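Local coordinates for SusD superfamily protein (Bacteroides fragilis NCTC 9343, PDB 3NQP) that probably binds glycans at the outer membrane surface as a SusD-family lipoprotein serving nutrient uptake, at residues A[384-389]-A[406-411]. Sequence-based numbering, arbitrary orientation.
Sequences WVYLTL and INLVRK
Y386 and L387, neighbours on helix 382-396, make the whole of this side's contact with helix 399-414, meeting I406, L408 and V409. Just ahead of them W384 turns its indole the other way, toward helix 200-216, and its carbonyl O takes two donors from T388, the backbone N and OG1 (2.6 Å), which arrive from opposite faces of the carbonyl plane. Y386 follows with its ring laid under L408: methyl CD1 stands over the ring centre, 4.0 Å from the centroid and only 9° off the normal, a clean CH-pi contact. The same ring meets V409 at its rim, where CD2 lies 4.1 Å from V409 CG2, close to the ring plane. With CG beside the backbone N the ring is carried toward the partner helix, and chi2 (-34°) turns a face to L408 and an edge to V409. L387 shares that valine methyl, its CG 4.1 Å from V409 CG2 as the two side chains meet tip to tip. L387 CD2 goes on to the backbone of the partner helix, 4.2 Å from I406 CA, and also touches I406 CG1. Beyond the pair, L387 and V409 both touch helix 431-445, and Y386 rests on L240 of helix 228-241. The axes of segments 384-389 and 406-411 run roughly antiparallel (148°) and approach to 9.4 Å, in a short-turned helical hairpin consistent with the TPR-like helical pairs of SusD proteins. Across the interface the chemistry is entirely apolar, so cohesion between these segments probably comes from close fit and one CH-pi contact, V409 CG2 touching both tyrosine and leucine.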
loop_
_atom_site.group_PDB
_atom_site.type_symbol
_atom_site.label_atom_id
_atom_site.label_comp_id
_atom_site.label_asym_id
_atom_site.label_seq_id
_atom_site.Cartn_x
_atom_site.Cartn_y
_atom_site.Cartn_z
ATOM N N TRP A 384 8.768 -1.138 -6.526
ATOM C CA TRP A 384 7.744 -0.072 -6.627
ATOM C C TRP A 384 8.324 1.116 -7.397
ATOM O O TRP A 384 7.635 1.728 -8.216
ATOM C CB TRP A 384 7.199 0.324 -5.240
ATOM C CG TRP A 384 6.198 1.462 -5.273
ATOM C CD1 TRP A 384 4.848 1.364 -5.364
ATOM C CD2 TRP A 384 6.495 2.834 -5.196
ATOM N NE1 TRP A 384 4.273 2.604 -5.378
ATOM C CE2 TRP A 384 5.271 3.532 -5.290
ATOM C CE3 TRP A 384 7.693 3.563 -5.095
ATOM C CZ2 TRP A 384 5.203 4.929 -5.271
ATOM C CZ3 TRP A 384 7.626 4.922 -5.037
ATOM C CH2 TRP A 384 6.400 5.597 -5.134
ATOM N N VAL A 385 9.587 1.441 -7.148
ATOM C CA VAL A 385 10.217 2.601 -7.784
ATOM C C VAL A 385 10.303 2.299 -9.290
ATOM O O VAL A 385 9.892 3.109 -10.143
ATOM C CB VAL A 385 11.578 3.011 -7.142
ATOM C CG1 VAL A 385 12.187 4.142 -7.930
ATOM C CG2 VAL A 385 11.433 3.381 -5.597
ATOM N N TYR A 386 10.756 1.096 -9.604
ATOM C CA TYR A 386 10.786 0.670 -10.984
ATOM C C TYR A 386 9.434 0.708 -11.718
ATOM O O TYR A 386 9.378 1.188 -12.843
ATOM C CB TYR A 386 11.329 -0.767 -11.108
ATOM C CG TYR A 386 12.754 -1.049 -10.678
ATOM C CD1 TYR A 386 13.775 -0.122 -10.833
ATOM C CD2 TYR A 386 13.106 -2.349 -10.270
ATOM C CE1 TYR A 386 15.089 -0.435 -10.469
ATOM C CE2 TYR A 386 14.397 -2.652 -9.905
ATOM C CZ TYR A 386 15.386 -1.706 -10.037
ATOM O OH TYR A 386 16.647 -2.031 -9.685
ATOM N N LEU A 387 8.364 0.163 -11.125
ATOM C CA LEU A 387 7.076 0.112 -11.840
ATOM C C LEU A 387 6.414 1.496 -11.910
ATOM O O LEU A 387 5.650 1.781 -12.829
ATOM C CB LEU A 387 6.171 -0.981 -11.258
ATOM C CG LEU A 387 6.755 -2.402 -11.532
ATOM C CD1 LEU A 387 5.968 -3.402 -10.741
ATOM C CD2 LEU A 387 6.780 -2.741 -13.028
ATOM N N THR A 388 6.724 2.352 -10.952
ATOM C CA THR A 388 6.266 3.730 -10.971
ATOM C C THR A 388 6.982 4.505 -12.125
ATOM O O THR A 388 6.340 5.271 -12.867
ATOM C CB THR A 388 6.406 4.408 -9.553
ATOM O OG1 THR A 388 5.790 3.591 -8.527
ATOM C CG2 THR A 388 5.732 5.763 -9.538
ATOM N N LEU A 389 8.291 4.287 -12.294
ATOM C CA LEU A 389 9.053 4.854 -13.414
ATOM C C LEU A 389 8.605 4.261 -14.734
ATOM O O LEU A 389 8.578 4.957 -15.737
ATOM C CB LEU A 389 10.552 4.626 -13.208
ATOM C CG LEU A 389 11.219 5.588 -12.223
ATOM C CD1 LEU A 389 12.603 5.128 -11.794
ATOM C CD2 LEU A 389 11.269 6.973 -12.793
ATOM N N ILE A 406 9.608 -3.369 -16.385
ATOM C CA ILE A 406 8.804 -4.590 -16.215
ATOM C C ILE A 406 9.683 -5.832 -16.188
ATOM O O ILE A 406 9.502 -6.705 -15.351
ATOM C CB ILE A 406 7.738 -4.760 -17.314
ATOM C CG1 ILE A 406 6.643 -3.698 -17.167
ATOM C CG2 ILE A 406 7.107 -6.184 -17.262
ATOM C CD1 ILE A 406 5.690 -3.619 -18.424
ATOM N N ASN A 407 10.628 -5.917 -17.102
ATOM C CA ASN A 407 11.492 -7.089 -17.167
ATOM C C ASN A 407 12.498 -7.200 -16.021
ATOM O O ASN A 407 12.878 -8.314 -15.647
ATOM C CB ASN A 407 12.180 -7.182 -18.525
ATOM C CG ASN A 407 11.211 -7.572 -19.643
ATOM O OD1 ASN A 407 10.345 -8.443 -19.453
ATOM N ND2 ASN A 407 11.357 -6.935 -20.821
ATOM N N LEU A 408 12.945 -6.079 -15.466
ATOM C CA LEU A 408 13.739 -6.126 -14.255
ATOM C C LEU A 408 12.955 -6.861 -13.147
ATOM O O LEU A 408 13.476 -7.765 -12.516
ATOM C CB LEU A 408 14.073 -4.716 -13.750
ATOM C CG LEU A 408 15.315 -4.078 -14.354
ATOM C CD1 LEU A 408 15.378 -2.562 -13.977
ATOM C CD2 LEU A 408 16.599 -4.842 -13.957
ATOM N N VAL A 409 11.694 -6.473 -12.941
ATOM C CA VAL A 409 10.859 -7.119 -11.911
ATOM C C VAL A 409 10.546 -8.568 -12.252
ATOM O O VAL A 409 10.693 -9.441 -11.380
ATOM C CB VAL A 409 9.581 -6.311 -11.667
ATOM C CG1 VAL A 409 8.704 -7.006 -10.633
ATOM C CG2 VAL A 409 9.977 -4.845 -11.287
ATOM N N ARG A 410 10.170 -8.857 -13.515
ATOM C CA ARG A 410 9.868 -10.248 -13.894
ATOM C C ARG A 410 11.068 -11.131 -13.739
ATOM O O ARG A 410 10.946 -12.278 -13.307
ATOM C CB ARG A 410 9.386 -10.373 -15.325
ATOM C CG ARG A 410 8.044 -9.721 -15.546
ATOM C CD ARG A 410 7.481 -10.054 -16.904
ATOM N NE ARG A 410 6.184 -9.419 -17.169
ATOM C CZ ARG A 410 5.483 -9.598 -18.280
ATOM N NH1 ARG A 410 5.930 -10.414 -19.245
ATOM N NH2 ARG A 410 4.312 -9.002 -18.415
ATOM N N LYS A 411 12.231 -10.628 -14.149
ATOM C CA LYS A 411 13.397 -11.483 -14.163
ATOM C C LYS A 411 13.680 -11.940 -12.729
ATOM O O LYS A 411 13.981 -13.093 -12.492
ATOM C CB LYS A 411 14.595 -10.788 -14.779
ATOM C CG LYS A 411 15.925 -11.622 -14.643
ATOM C CD LYS A 411 17.096 -10.817 -15.206
ATOM C CE LYS A 411 18.393 -11.648 -15.194
ATOM N NZ LYS A 411 19.530 -10.882 -15.827
#